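Local coordinates for protein MIP07328p (Drosophila melanogaster, PDB 6FKK) that acts as a semaphorin, a membrane-anchored axon guidance cue that probably binds receptors on other cells and repels growing axons, at residues C257-E262 with G373-T378; F267-A272 with T290-A295; A300-N305 with V368-G373; F418-S423 with D431-V436. One frame throughout, in Å; residues are numbered along the deposited sequence.

Contact 1: residues C257-E262 with G373-T378; sequences CSVPGE and GRPLLT. With NAG (2-acetamido-2-deoxy-beta-D-glucopyranose), chain B; MAN (alpha-D-mannopyranose), chain C; NAG (2-acetamido-2-deoxy-beta-D-glucopyranose), chain D.
Glu-262 OE2 takes a hydrogen bond from O6 of the alpha-D-mannopyranose, 2.6 Å long, at the outer end of segment 257-262, where an extended acidic side chain can reach along the glycan. One residue earlier, Gly-261 N gives a weak bond to O7 of the chain B N-acetylglucosamine, 3.1 Å away with an angle of only 133° at the hydrogen. The sugars belong to an N-glycan probably carried by Asn-256, in an Asn-Cys-Ser sequon; its OD1 is hydrogen-bonded to Ser-258 OG, while that hydroxyl lies 3.6 Å from C5 of the chain D sugar. Between the two protein segments the contact is carried by close fit. Pro-260 lies across the side chain of Arg-374 at about a right angle, its CD 3.7 Å above one face of the guanidinium and displaced toward the rim. CG of Arg-374 stands between the backbone N and the carbonyl carbon (chi1 56°), and a bend at chi3 (54°) brings the guanidinium beside the proline ring. This is the end of a strand of the sema domain, a seven-bladed beta-propeller: strand 251-259 runs out into a loop here, and the chain 373-378 passes on into strand 377-380. Pro-375 fits the crossing because its ring is compact and has no N-H to satisfy. Val-259 CG2 sits 3.8 Å from Pro-375 CD, and the carbonyl oxygen of Ser-258 rests 3.3 Å from the same Pro-375 CD. Deeper in, Cys-257 SG, paired in a disulfide with Cys-302, lies 4.3 Å from Pro-375 CG.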
loop_
_atom_site.group_PDB
_atom_site.type_symbol
_atom_site.label_atom_id
_atom_site.label_comp_id
_atom_site.label_asym_id
_atom_site.label_seq_id
_atom_site.Cartn_x
_atom_site.Cartn_y
_atom_site.Cartn_z
ATOM N N CYS A 257 5.389 -2.605 13.847
ATOM C CA CYS A 257 6.329 -1.597 13.367
ATOM C C CYS A 257 6.687 -0.721 14.563
ATOM O O CYS A 257 5.957 0.214 14.900
ATOM C CB CYS A 257 5.729 -0.780 12.228
ATOM S SG CYS A 257 6.874 0.408 11.490
ATOM N N SER A 258 7.809 -1.035 15.207
ATOM C CA SER A 258 8.181 -0.360 16.441
ATOM C C SER A 258 9.694 -0.261 16.545
ATOM O O SER A 258 10.430 -1.059 15.957
ATOM C CB SER A 258 7.627 -1.090 17.670
ATOM O OG SER A 258 8.221 -2.369 17.809
ATOM N N VAL A 259 10.144 0.729 17.307
ATOM C CA VAL A 259 11.557 0.896 17.629
ATOM C C VAL A 259 11.841 0.099 18.899
ATOM O O VAL A 259 11.248 0.400 19.947
ATOM C CB VAL A 259 11.921 2.371 17.818
ATOM C CG1 VAL A 259 13.379 2.502 18.233
ATOM C CG2 VAL A 259 11.651 3.147 16.539
ATOM N N PRO A 260 12.724 -0.894 18.857
ATOM C CA PRO A 260 12.914 -1.764 20.020
ATOM C C PRO A 260 13.563 -1.032 21.185
ATOM O O PRO A 260 14.207 0.010 21.032
ATOM C CB PRO A 260 13.827 -2.872 19.485
ATOM C CG PRO A 260 14.559 -2.230 18.351
ATOM C CD PRO A 260 13.586 -1.275 17.727
ATOM N N GLY A 261 13.378 -1.606 22.364
ATOM C CA GLY A 261 13.948 -1.053 23.575
ATOM C C GLY A 261 13.247 -1.614 24.792
ATOM O O GLY A 261 12.378 -2.484 24.695
ATOM N N GLU A 262 13.659 -1.100 25.955
ATOM C CA GLU A 262 12.977 -1.456 27.195
ATOM C C GLU A 262 11.538 -0.960 27.179
ATOM O O GLU A 262 10.635 -1.622 27.706
ATOM C CB GLU A 262 13.732 -0.888 28.395
ATOM C CG GLU A 262 13.103 -1.226 29.741
ATOM C CD GLU A 262 13.936 -0.752 30.918
ATOM O OE1 GLU A 262 15.065 -0.267 30.696
ATOM O OE2 GLU A 262 13.460 -0.866 32.069
ATOM N N GLY A 373 13.780 -5.854 12.426
ATOM C CA GLY A 373 13.265 -5.622 13.761
ATOM C C GLY A 373 13.125 -4.170 14.157
ATOM O O GLY A 373 12.973 -3.875 15.345
ATOM N N ARG A 374 13.167 -3.254 13.196
ATOM C CA ARG A 374 13.055 -1.830 13.472
ATOM C C ARG A 374 12.630 -1.130 12.190
ATOM O O ARG A 374 12.750 -1.701 11.099
ATOM C CB ARG A 374 14.382 -1.255 13.993
ATOM C CG ARG A 374 15.572 -1.477 13.077
ATOM C CD ARG A 374 16.760 -0.611 13.484
ATOM N NE ARG A 374 17.127 -0.775 14.890
ATOM C CZ ARG A 374 16.811 0.088 15.851
ATOM N NH1 ARG A 374 16.115 1.180 15.563
ATOM N NH2 ARG A 374 17.187 -0.141 17.102
ATOM N N PRO A 375 12.111 0.093 12.286
ATOM C CA PRO A 375 11.728 0.820 11.073
ATOM C C PRO A 375 12.933 1.134 10.200
ATOM O O PRO A 375 14.038 1.391 10.686
ATOM C CB PRO A 375 11.088 2.104 11.613
ATOM C CG PRO A 375 10.675 1.773 13.001
ATOM C CD PRO A 375 11.702 0.812 13.506
ATOM N N LEU A 376 12.703 1.103 8.887
ATOM C CA LEU A 376 13.736 1.501 7.940
ATOM C C LEU A 376 13.932 3.010 7.910
ATOM O O LEU A 376 14.990 3.480 7.476
ATOM C CB LEU A 376 13.384 0.989 6.545
ATOM C CG LEU A 376 13.172 -0.520 6.433
ATOM C CD1 LEU A 376 12.793 -0.898 5.013
ATOM C CD2 LEU A 376 14.423 -1.258 6.872
ATOM N N LEU A 377 12.939 3.772 8.361
ATOM C CA LEU A 377 13.027 5.225 8.433
ATOM C C LEU A 377 12.012 5.702 9.457
ATOM O O LEU A 377 10.868 5.243 9.446
ATOM C CB LEU A 377 12.750 5.870 7.069
ATOM C CG LEU A 377 12.685 7.399 7.025
ATOM C CD1 LEU A 377 14.064 7.999 7.191
ATOM C CD2 LEU A 377 12.056 7.876 5.731
ATOM N N THR A 378 12.428 6.606 10.340
ATOM C CA THR A 378 11.527 7.217 11.304
ATOM C C THR A 378 11.518 8.727 11.115
ATOM O O THR A 378 12.540 9.332 10.774
ATOM C CB THR A 378 11.921 6.880 12.751
ATOM O OG1 THR A 378 13.205 7.443 13.045
ATOM C CG2 THR A 378 11.976 5.377 12.952
HETATM C C1 NAG B . 9.799 -6.100 23.087
HETATM C C2 NAG B . 11.262 -5.984 23.500
HETATM C C3 NAG B . 11.495 -6.670 24.848
HETATM C C4 NAG B . 10.466 -6.235 25.888
HETATM C C5 NAG B . 9.051 -6.301 25.323
HETATM C C6 NAG B . 8.012 -5.713 26.248
HETATM C C7 NAG B . 13.115 -5.881 21.893
HETATM C C8 NAG B . 13.912 -6.638 20.874
HETATM N N2 NAG B . 12.129 -6.561 22.486
HETATM O O3 NAG B . 12.806 -6.345 25.297
HETATM O O4 NAG B . 10.514 -7.131 26.993
HETATM O O5 NAG B . 8.977 -5.562 24.099
HETATM O O6 NAG B . 6.776 -5.515 25.576
HETATM O O7 NAG B . 13.351 -4.710 22.166
HETATM C C1 MAN C . 10.494 -4.826 35.244
HETATM C C2 MAN C . 9.617 -4.053 36.284
HETATM C C3 MAN C . 8.700 -3.020 35.617
HETATM C C4 MAN C . 9.440 -2.214 34.539
HETATM C C5 MAN C . 10.010 -3.192 33.530
HETATM C C6 MAN C . 10.675 -2.542 32.327
HETATM O O2 MAN C . 10.433 -3.274 37.116
HETATM O O3 MAN C . 8.163 -2.135 36.584
HETATM O O4 MAN C . 8.543 -1.335 33.888
HETATM O O5 MAN C . 11.000 -3.978 34.211
HETATM O O6 MAN C . 10.962 -1.188 32.645
HETATM C C1 NAG D . 6.983 -5.823 18.731
HETATM C C2 NAG D . 6.590 -6.621 19.966
HETATM C C3 NAG D . 7.400 -6.162 21.181
HETATM C C4 NAG D . 8.894 -6.100 20.869
HETATM C C5 NAG D . 9.146 -5.365 19.555
HETATM C C6 NAG D . 10.590 -5.412 19.114
HETATM C C7 NAG D . 4.289 -7.483 20.022
HETATM C C8 NAG D . 2.860 -7.173 20.354
HETATM N N2 NAG D . 5.165 -6.496 20.230
HETATM O O3 NAG D . 7.140 -7.076 22.240
HETATM O O4 NAG D . 9.588 -5.361 21.870
HETATM O O5 NAG D . 8.368 -5.950 18.506
HETATM O O6 NAG D . 11.030 -6.747 18.907
HETATM O O7 NAG D . 4.631 -8.578 19.586
#

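Contact 2: residues F267-A272 with T290-A295; sequences FDEIQA and TTSVNA
The ring of Phe-267 has the carbonyl carbon of Thr-290 at its edge, near the ring plane, while the methyl CG2 of Thr-291 comes in obliquely to within 3.5 Å of Phe-267 CD2. With CG of Phe-267 opposite the carbonyl carbon (chi1 -57°), the phenyl group lies alongside that methyl, and the two side chains point the same way. The flat amide of Gln-271 approaches Thr-290 across its side chain: NE2 gives OG1 a weak bond of 3.0 Å, bent to 124° at the hydrogen. The carboxylate of Glu-269 extends past the threonine toward Ser-292, its OE2 3.6 Å from Ser-292 OG. Along the backbone Glu-269 and Thr-290 form an antiparallel hydrogen-bonded pair, with Glu-269 N reaching Thr-290 O at 3.1 Å and Thr-290 N reaching Glu-269 O at 2.9 Å. Threonine suits this last rung, for its branched side chain fills space against Gln-271 CG while its OG1 accepts the weak bond from the Gln-271 amide. The pair closes the open end of the hairpin made by strands 265-279 and 282-290. Beyond it, Thr-291 OG1 is hydrogen-bonded to Ile-296 O across the loop, Asp-268 makes a salt bridge with Arg-254 of strand 251-259, and Phe-267 packs against Phe-289 and against Ala-300 of strand 298-305.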
loop_
_atom_site.group_PDB
_atom_site.type_symbol
_atom_site.label_atom_id
_atom_site.label_comp_id
_atom_site.label_asym_id
_atom_site.label_seq_id
_atom_site.Cartn_x
_atom_site.Cartn_y
_atom_site.Cartn_z
ATOM N N PHE A 267 4.527 2.474 16.048
ATOM C CA PHE A 267 3.788 3.186 15.009
ATOM C C PHE A 267 2.623 2.273 14.637
ATOM O O PHE A 267 2.785 1.333 13.853
ATOM C CB PHE A 267 4.674 3.498 13.805
ATOM C CG PHE A 267 5.907 4.294 14.137
ATOM C CD1 PHE A 267 7.052 3.663 14.597
ATOM C CD2 PHE A 267 5.931 5.669 13.963
ATOM C CE1 PHE A 267 8.190 4.388 14.894
ATOM C CE2 PHE A 267 7.068 6.401 14.260
ATOM C CZ PHE A 267 8.198 5.759 14.725
ATOM N N ASP A 268 1.449 2.543 15.208
ATOM C CA ASP A 268 0.355 1.581 15.204
ATOM C C ASP A 268 -0.682 1.811 14.112
ATOM O O ASP A 268 -1.587 0.984 13.967
ATOM C CB ASP A 268 -0.349 1.584 16.565
ATOM C CG ASP A 268 0.418 0.817 17.620
ATOM O OD1 ASP A 268 1.049 -0.203 17.270
ATOM O OD2 ASP A 268 0.385 1.232 18.800
ATOM N N GLU A 269 -0.588 2.896 13.348
ATOM C CA GLU A 269 -1.603 3.234 12.351
ATOM C C GLU A 269 -0.982 3.174 10.958
ATOM O O GLU A 269 -0.327 4.125 10.519
ATOM C CB GLU A 269 -2.207 4.606 12.636
ATOM C CG GLU A 269 -2.988 4.668 13.940
ATOM C CD GLU A 269 -3.773 5.954 14.095
ATOM O OE1 GLU A 269 -3.525 6.903 13.320
ATOM O OE2 GLU A 269 -4.641 6.016 14.990
ATOM N N ILE A 270 -1.201 2.056 10.264
ATOM C CA ILE A 270 -0.698 1.907 8.905
ATOM C C ILE A 270 -1.443 2.863 7.979
ATOM O O ILE A 270 -2.623 3.177 8.185
ATOM C CB ILE A 270 -0.834 0.444 8.444
ATOM C CG1 ILE A 270 -0.038 0.201 7.162
ATOM C CG2 ILE A 270 -2.293 0.073 8.246
ATOM C CD1 ILE A 270 0.097 -1.264 6.817
ATOM N N GLN A 271 -0.743 3.346 6.953
ATOM C CA GLN A 271 -1.293 4.389 6.095
ATOM C C GLN A 271 -1.244 3.996 4.625
ATOM O O GLN A 271 -2.105 4.412 3.842
ATOM C CB GLN A 271 -0.542 5.705 6.310
ATOM C CG GLN A 271 -0.684 6.289 7.707
ATOM C CD GLN A 271 -2.091 6.772 7.994
ATOM O OE1 GLN A 271 -2.793 7.241 7.099
ATOM N NE2 GLN A 271 -2.514 6.653 9.248
ATOM N N ALA A 272 -0.247 3.203 4.241
ATOM C CA ALA A 272 -0.082 2.797 2.852
ATOM C C ALA A 272 0.837 1.588 2.784
ATOM O O ALA A 272 1.669 1.374 3.669
ATOM C CB ALA A 272 0.487 3.934 1.996
ATOM N N THR A 290 2.041 5.687 10.938
ATOM C CA THR A 290 2.060 6.900 11.740
ATOM C C THR A 290 1.651 6.571 13.170
ATOM O O THR A 290 1.034 5.536 13.438
ATOM C CB THR A 290 1.126 7.980 11.168
ATOM O OG1 THR A 290 -0.208 7.463 11.064
ATOM C CG2 THR A 290 1.603 8.441 9.797
ATOM N N THR A 291 2.007 7.462 14.091
ATOM C CA THR A 291 1.636 7.276 15.484
ATOM C C THR A 291 0.212 7.762 15.725
ATOM O O THR A 291 -0.378 8.485 14.917
ATOM C CB THR A 291 2.589 8.022 16.417
ATOM O OG1 THR A 291 2.451 9.434 16.215
ATOM C CG2 THR A 291 4.024 7.616 16.147
ATOM N N SER A 292 -0.339 7.354 16.864
ATOM C CA SER A 292 -1.667 7.782 17.256
ATOM C C SER A 292 -1.610 9.211 17.804
ATOM O O SER A 292 -0.541 9.810 17.947
ATOM C CB SER A 292 -2.262 6.796 18.256
ATOM O OG SER A 292 -2.278 5.484 17.715
ATOM N N VAL A 293 -2.787 9.764 18.111
ATOM C CA VAL A 293 -2.905 11.189 18.396
ATOM C C VAL A 293 -2.242 11.590 19.705
ATOM O O VAL A 293 -1.994 12.775 19.932
ATOM C CB VAL A 293 -4.394 11.585 18.395
ATOM C CG1 VAL A 293 -5.007 11.321 17.031
ATOM C CG2 VAL A 293 -5.143 10.809 19.467
ATOM N N ASN A 294 -1.947 10.633 20.585
ATOM C CA ASN A 294 -1.410 10.965 21.900
ATOM C C ASN A 294 0.108 10.972 21.893
ATOM O O ASN A 294 0.735 11.941 22.336
ATOM C CB ASN A 294 -1.903 9.957 22.941
ATOM C CG ASN A 294 -1.811 8.541 22.435
ATOM O OD1 ASN A 294 -0.794 7.880 22.617
ATOM N ND2 ASN A 294 -2.846 8.099 21.714
ATOM N N ALA A 295 0.700 9.864 21.463
ATOM C CA ALA A 295 2.124 9.834 21.201
ATOM C C ALA A 295 2.487 10.986 20.276
ATOM O O ALA A 295 1.695 11.402 19.425
ATOM C CB ALA A 295 2.519 8.491 20.580
#

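Contact 3: residues A300-N305 with V368-G373; sequences AVCAFN and VPAVHG
Phe-304 lies at the apolar centre, its CD2 3.6 Å from the methyl CG1 of Val-368 and its CE2 4.1 Å from Ala-370 CB. The contact joins strand 298-305 of the beta-propeller to the end of the long excursion that leaves this strand and returns at 377-380, consistent with the extrusion characteristic of sema domains. CG opposite the carbonyl carbon and beside the backbone N (chi1 -65°) puts the ring at the returning chain, where Val-368 O lies in the ring plane at its edge, 3.5 Å from CE2. Ile-309 of helix 306-312 touches both Phe-304 and Val-368, and the broad ring suits a place where it meets strand, returning chain and helix together. Without the ring, as with an alanine here, Val-368 and Ala-370 would probably lose the surface they pack on, leaving a gap beside the helix. Small residues suit the next layer: Ala-370 CB meets Cys-302 SG at 4.0 Å, beside the disulfide to Cys-257. Then the polar edge begins. Val-371 N donates to Ala-303 O over 2.7 Å in a nearly straight bond of 171°, and Gly-373 N bonds back to Ala-370 O, closing a type II beta turn over Val-371 and His-372, with His-372 taking the positive phi of the third position; Gly-373 also has a positive phi, easily adopted without a side chain. Val-371 CG2 lies 3.8 Å from the backbone N of Asn-305, whose OD1 caps the helix by accepting from Asp-307 N.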
loop_
_atom_site.group_PDB
_atom_site.type_symbol
_atom_site.label_atom_id
_atom_site.label_comp_id
_atom_site.label_asym_id
_atom_site.label_seq_id
_atom_site.Cartn_x
_atom_site.Cartn_y
_atom_site.Cartn_z
ATOM N N ALA A 300 6.814 6.386 10.168
ATOM C CA ALA A 300 7.838 5.367 10.012
ATOM C C ALA A 300 7.552 4.526 8.779
ATOM O O ALA A 300 6.404 4.400 8.342
ATOM C CB ALA A 300 7.931 4.464 11.247
ATOM N N VAL A 301 8.615 3.947 8.229
ATOM C CA VAL A 301 8.527 2.993 7.131
ATOM C C VAL A 301 9.045 1.656 7.639
ATOM O O VAL A 301 10.196 1.557 8.081
ATOM C CB VAL A 301 9.324 3.450 5.901
ATOM C CG1 VAL A 301 9.354 2.343 4.861
ATOM C CG2 VAL A 301 8.720 4.713 5.319
ATOM N N CYS A 302 8.199 0.632 7.580
ATOM C CA CYS A 302 8.589 -0.724 7.929
ATOM C C CYS A 302 8.396 -1.639 6.731
ATOM O O CYS A 302 7.509 -1.427 5.897
ATOM C CB CYS A 302 7.785 -1.265 9.120
ATOM S SG CYS A 302 8.371 -0.755 10.758
ATOM N N ALA A 303 9.239 -2.662 6.654
ATOM C CA ALA A 303 9.140 -3.695 5.635
ATOM C C ALA A 303 8.851 -5.024 6.311
ATOM O O ALA A 303 9.383 -5.313 7.388
ATOM C CB ALA A 303 10.424 -3.792 4.808
ATOM N N PHE A 304 8.002 -5.829 5.683
ATOM C CA PHE A 304 7.605 -7.114 6.235
ATOM C C PHE A 304 7.862 -8.213 5.218
ATOM O O PHE A 304 7.593 -8.043 4.026
ATOM C CB PHE A 304 6.131 -7.106 6.640
ATOM C CG PHE A 304 5.822 -6.163 7.764
ATOM C CD1 PHE A 304 5.484 -4.844 7.509
ATOM C CD2 PHE A 304 5.868 -6.597 9.077
ATOM C CE1 PHE A 304 5.197 -3.975 8.546
ATOM C CE2 PHE A 304 5.581 -5.736 10.116
ATOM C CZ PHE A 304 5.246 -4.423 9.851
ATOM N N ASN A 305 8.390 -9.339 5.696
ATOM C CA ASN A 305 8.633 -10.492 4.840
ATOM C C ASN A 305 7.338 -11.280 4.675
ATOM O O ASN A 305 6.673 -11.609 5.663
ATOM C CB ASN A 305 9.731 -11.374 5.436
ATOM C CG ASN A 305 10.275 -12.395 4.448
ATOM O OD1 ASN A 305 9.556 -12.883 3.575
ATOM N ND2 ASN A 305 11.553 -12.727 4.587
ATOM N N VAL A 368 3.357 -9.865 13.618
ATOM C CA VAL A 368 4.303 -10.015 12.515
ATOM C C VAL A 368 5.491 -9.093 12.753
ATOM O O VAL A 368 5.311 -7.874 12.887
ATOM C CB VAL A 368 3.641 -9.715 11.162
ATOM C CG1 VAL A 368 4.653 -9.869 10.036
ATOM C CG2 VAL A 368 2.448 -10.627 10.945
ATOM N N PRO A 369 6.709 -9.617 12.816
ATOM C CA PRO A 369 7.874 -8.757 13.028
ATOM C C PRO A 369 8.342 -8.111 11.735
ATOM O O PRO A 369 8.261 -8.690 10.650
ATOM C CB PRO A 369 8.929 -9.728 13.568
ATOM C CG PRO A 369 8.582 -11.023 12.908
ATOM C CD PRO A 369 7.075 -11.044 12.777
ATOM N N ALA A 370 8.834 -6.885 11.868
ATOM C CA ALA A 370 9.355 -6.162 10.720
ATOM C C ALA A 370 10.746 -6.666 10.359
ATOM O O ALA A 370 11.476 -7.202 11.198
ATOM C CB ALA A 370 9.400 -4.659 11.001
ATOM N N VAL A 371 11.103 -6.498 9.085
ATOM C CA VAL A 371 12.454 -6.823 8.648
ATOM C C VAL A 371 13.442 -5.933 9.385
ATOM O O VAL A 371 13.227 -4.723 9.527
ATOM C CB VAL A 371 12.572 -6.671 7.124
ATOM C CG1 VAL A 371 14.030 -6.708 6.696
ATOM C CG2 VAL A 371 11.787 -7.768 6.429
ATOM N N HIS A 372 14.522 -6.542 9.879
ATOM C CA HIS A 372 15.552 -5.933 10.717
ATOM C C HIS A 372 15.051 -5.598 12.115
ATOM O O HIS A 372 15.834 -5.094 12.930
ATOM C CB HIS A 372 16.156 -4.667 10.090
ATOM C CG HIS A 372 16.815 -4.902 8.768
ATOM N ND1 HIS A 372 16.902 -3.929 7.796
ATOM C CD2 HIS A 372 17.425 -5.999 8.258
ATOM C CE1 HIS A 372 17.532 -4.416 6.743
ATOM N NE2 HIS A 372 17.861 -5.670 6.998
ATOM N N GLY A 373 13.780 -5.854 12.426
ATOM C CA GLY A 373 13.265 -5.622 13.761
ATOM C C GLY A 373 13.125 -4.170 14.157
ATOM O O GLY A 373 12.973 -3.875 15.345
#

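Contact 4: residues F418-S423 with D431-V436; sequences FINILS and DRLKTV
Ile-419 pairs with Val-436, and Ile-421 with Lys-434, through two backbone hydrogen bonds each, and Lys-434 N to Ile-421 O, at 3.1 Å and 178°, is almost straight; the strands run antiparallel as the arms of a beta hairpin. Among polar side chains, Ser-423 OG donates to Arg-432 O at 2.9 Å, in the carbonyl plane on a lone pair, while Ser-423 N bonds to the same oxygen at 2.9 Å. With OG set between its own backbone N and carbonyl carbon (chi1 58°), the short hydroxyl reaches across to the partner strand and makes the second bond. Replacing Ser-423 by an alanine removes the hydroxyl, and Arg-432 O is then likely to keep just the backbone N of these two donors. Asn-420 ND2 and Thr-435 OG1 both bond to Leu-376 O of the loop leading into strand 377-380. Apolar contacts split between the two faces. On one, beta-branched Ile-419 and Val-436 lie side by side, CG1 to CB 3.7 Å, and Ile-421 CD1 touches Val-436 CG2 at 3.9 Å. On the other, the side chains of Leu-422 and Leu-433 cross at about a right angle, Leu-422 CD1 3.8 Å from Leu-433 CB, and Thr-435 CG2 approaches the Phe-418 ring obliquely. Each face thus pairs hydrocarbon packing with a polar bond to its neighbour: Lys-434 NZ to Asn-524 OD1 of the plexin repeat on one side, Leu-376 O on the other.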
loop_
_atom_site.group_PDB
_atom_site.type_symbol
_atom_site.label_atom_id
_atom_site.label_comp_id
_atom_site.label_asym_id
_atom_site.label_seq_id
_atom_site.Cartn_x
_atom_site.Cartn_y
_atom_site.Cartn_z
ATOM N N PHE A 418 15.514 7.080 -0.104
ATOM C CA PHE A 418 16.506 6.559 0.828
ATOM C C PHE A 418 16.748 5.084 0.550
ATOM O O PHE A 418 15.899 4.386 -0.011
ATOM C CB PHE A 418 16.084 6.768 2.290
ATOM C CG PHE A 418 14.970 5.865 2.748
ATOM C CD1 PHE A 418 13.646 6.244 2.599
ATOM C CD2 PHE A 418 15.248 4.648 3.352
ATOM C CE1 PHE A 418 12.622 5.420 3.029
ATOM C CE2 PHE A 418 14.229 3.820 3.781
ATOM C CZ PHE A 418 12.915 4.208 3.620
ATOM N N ILE A 419 17.932 4.622 0.957
ATOM C CA ILE A 419 18.289 3.211 0.941
ATOM C C ILE A 419 18.780 2.835 2.332
ATOM O O ILE A 419 19.043 3.691 3.177
ATOM C CB ILE A 419 19.359 2.879 -0.120
ATOM C CG1 ILE A 419 20.677 3.580 0.216
ATOM C CG2 ILE A 419 18.874 3.265 -1.512
ATOM C CD1 ILE A 419 21.826 3.177 -0.679
ATOM N N ASN A 420 18.901 1.531 2.564
ATOM C CA ASN A 420 19.348 1.002 3.844
ATOM C C ASN A 420 20.653 0.244 3.662
ATOM O O ASN A 420 20.835 -0.473 2.673
ATOM C CB ASN A 420 18.295 0.080 4.465
ATOM C CG ASN A 420 17.053 0.827 4.906
ATOM O OD1 ASN A 420 15.957 0.581 4.405
ATOM N ND2 ASN A 420 17.219 1.745 5.852
ATOM N N ILE A 421 21.560 0.409 4.620
ATOM C CA ILE A 421 22.829 -0.307 4.643
ATOM C C ILE A 421 22.980 -0.935 6.020
ATOM O O ILE A 421 22.918 -0.234 7.037
ATOM C CB ILE A 421 24.022 0.612 4.331
ATOM C CG1 ILE A 421 23.992 1.051 2.865
ATOM C CG2 ILE A 421 25.334 -0.084 4.656
ATOM C CD1 ILE A 421 25.118 1.988 2.494
ATOM N N LEU A 422 23.170 -2.250 6.055
ATOM C CA LEU A 422 23.304 -2.999 7.298
ATOM C C LEU A 422 24.767 -3.371 7.489
ATOM O O LEU A 422 25.362 -4.024 6.624
ATOM C CB LEU A 422 22.420 -4.247 7.278
ATOM C CG LEU A 422 22.351 -5.077 8.560
ATOM C CD1 LEU A 422 21.761 -4.255 9.693
ATOM C CD2 LEU A 422 21.544 -6.348 8.338
ATOM N N SER A 423 25.342 -2.958 8.615
ATOM C CA SER A 423 26.753 -3.176 8.903
ATOM C C SER A 423 26.938 -4.417 9.766
ATOM O O SER A 423 26.192 -4.640 10.725
ATOM C CB SER A 423 27.358 -1.958 9.604
ATOM O OG SER A 423 26.673 -1.675 10.812
ATOM N N ASP A 431 24.492 -5.810 15.067
ATOM C CA ASP A 431 24.386 -5.204 13.748
ATOM C C ASP A 431 23.737 -3.831 13.847
ATOM O O ASP A 431 22.773 -3.636 14.593
ATOM C CB ASP A 431 23.572 -6.100 12.814
ATOM C CG ASP A 431 24.077 -7.527 12.789
ATOM O OD1 ASP A 431 25.305 -7.731 12.901
ATOM O OD2 ASP A 431 23.242 -8.446 12.663
ATOM N N ARG A 432 24.271 -2.875 13.095
ATOM C CA ARG A 432 23.717 -1.530 13.030
ATOM C C ARG A 432 23.130 -1.284 11.647
ATOM O O ARG A 432 23.819 -1.451 10.634
ATOM C CB ARG A 432 24.775 -0.471 13.351
ATOM C CG ARG A 432 24.234 0.953 13.306
ATOM C CD ARG A 432 25.303 1.986 13.622
ATOM N NE ARG A 432 24.776 3.345 13.529
ATOM C CZ ARG A 432 24.773 4.070 12.415
ATOM N NH1 ARG A 432 25.276 3.569 11.296
ATOM N NH2 ARG A 432 24.270 5.297 12.420
ATOM N N LEU A 433 21.860 -0.893 11.614
ATOM C CA LEU A 433 21.166 -0.531 10.384
ATOM C C LEU A 433 21.098 0.986 10.292
ATOM O O LEU A 433 20.566 1.641 11.195
ATOM C CB LEU A 433 19.760 -1.130 10.359
ATOM C CG LEU A 433 18.780 -0.562 9.331
ATOM C CD1 LEU A 433 19.183 -0.959 7.920
ATOM C CD2 LEU A 433 17.364 -1.018 9.637
ATOM N N LYS A 434 21.633 1.544 9.209
ATOM C CA LYS A 434 21.596 2.982 8.997
ATOM C C LYS A 434 20.761 3.307 7.765
ATOM O O LYS A 434 20.520 2.456 6.905
ATOM C CB LYS A 434 23.008 3.570 8.860
ATOM C CG LYS A 434 23.791 3.129 7.637
ATOM C CD LYS A 434 25.156 3.811 7.631
ATOM C CE LYS A 434 25.960 3.497 6.378
ATOM N NZ LYS A 434 27.268 4.217 6.375
ATOM N N THR A 435 20.312 4.558 7.700
ATOM C CA THR A 435 19.406 5.030 6.657
ATOM C C THR A 435 20.118 6.101 5.842
ATOM O O THR A 435 20.367 7.204 6.341
ATOM C CB THR A 435 18.113 5.574 7.265
ATOM O OG1 THR A 435 17.464 4.542 8.018
ATOM C CG2 THR A 435 17.174 6.067 6.174
ATOM N N VAL A 436 20.442 5.776 4.592
ATOM C CA VAL A 436 21.107 6.707 3.688
ATOM C C VAL A 436 20.015 7.477 2.952
ATOM O O VAL A 436 19.402 6.965 2.014
ATOM C CB VAL A 436 22.042 5.984 2.716
ATOM C CG1 VAL A 436 22.740 6.987 1.806
ATOM C CG2 VAL A 436 23.056 5.143 3.479
#

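Overall arrangement
Contacts 1, 2 and 3 belong to one sheet of the propeller and meet around Phe-267, Pro-375 and the disulfide between Cys-257 and Cys-302, which ties contact 1 to contact 3. All four are partly buried: contact 3 lies nearest the chain centre (about 14 Å between centres), contact 2 close behind (about 15 Å), contacts 1 and 4 farther out (about 19 and 23 Å). Contact 1 reaches outward to the glycan and rests on proline and arginine packing, contact 3 is more apolar with a single cross-segment backbone bond, and contact 2 closes a hairpin with a polar rim. Contact 4, in a different sheet, relies on a regular ladder. It touches contacts 1 and 3 through Leu-376, Leu-377 and His-372.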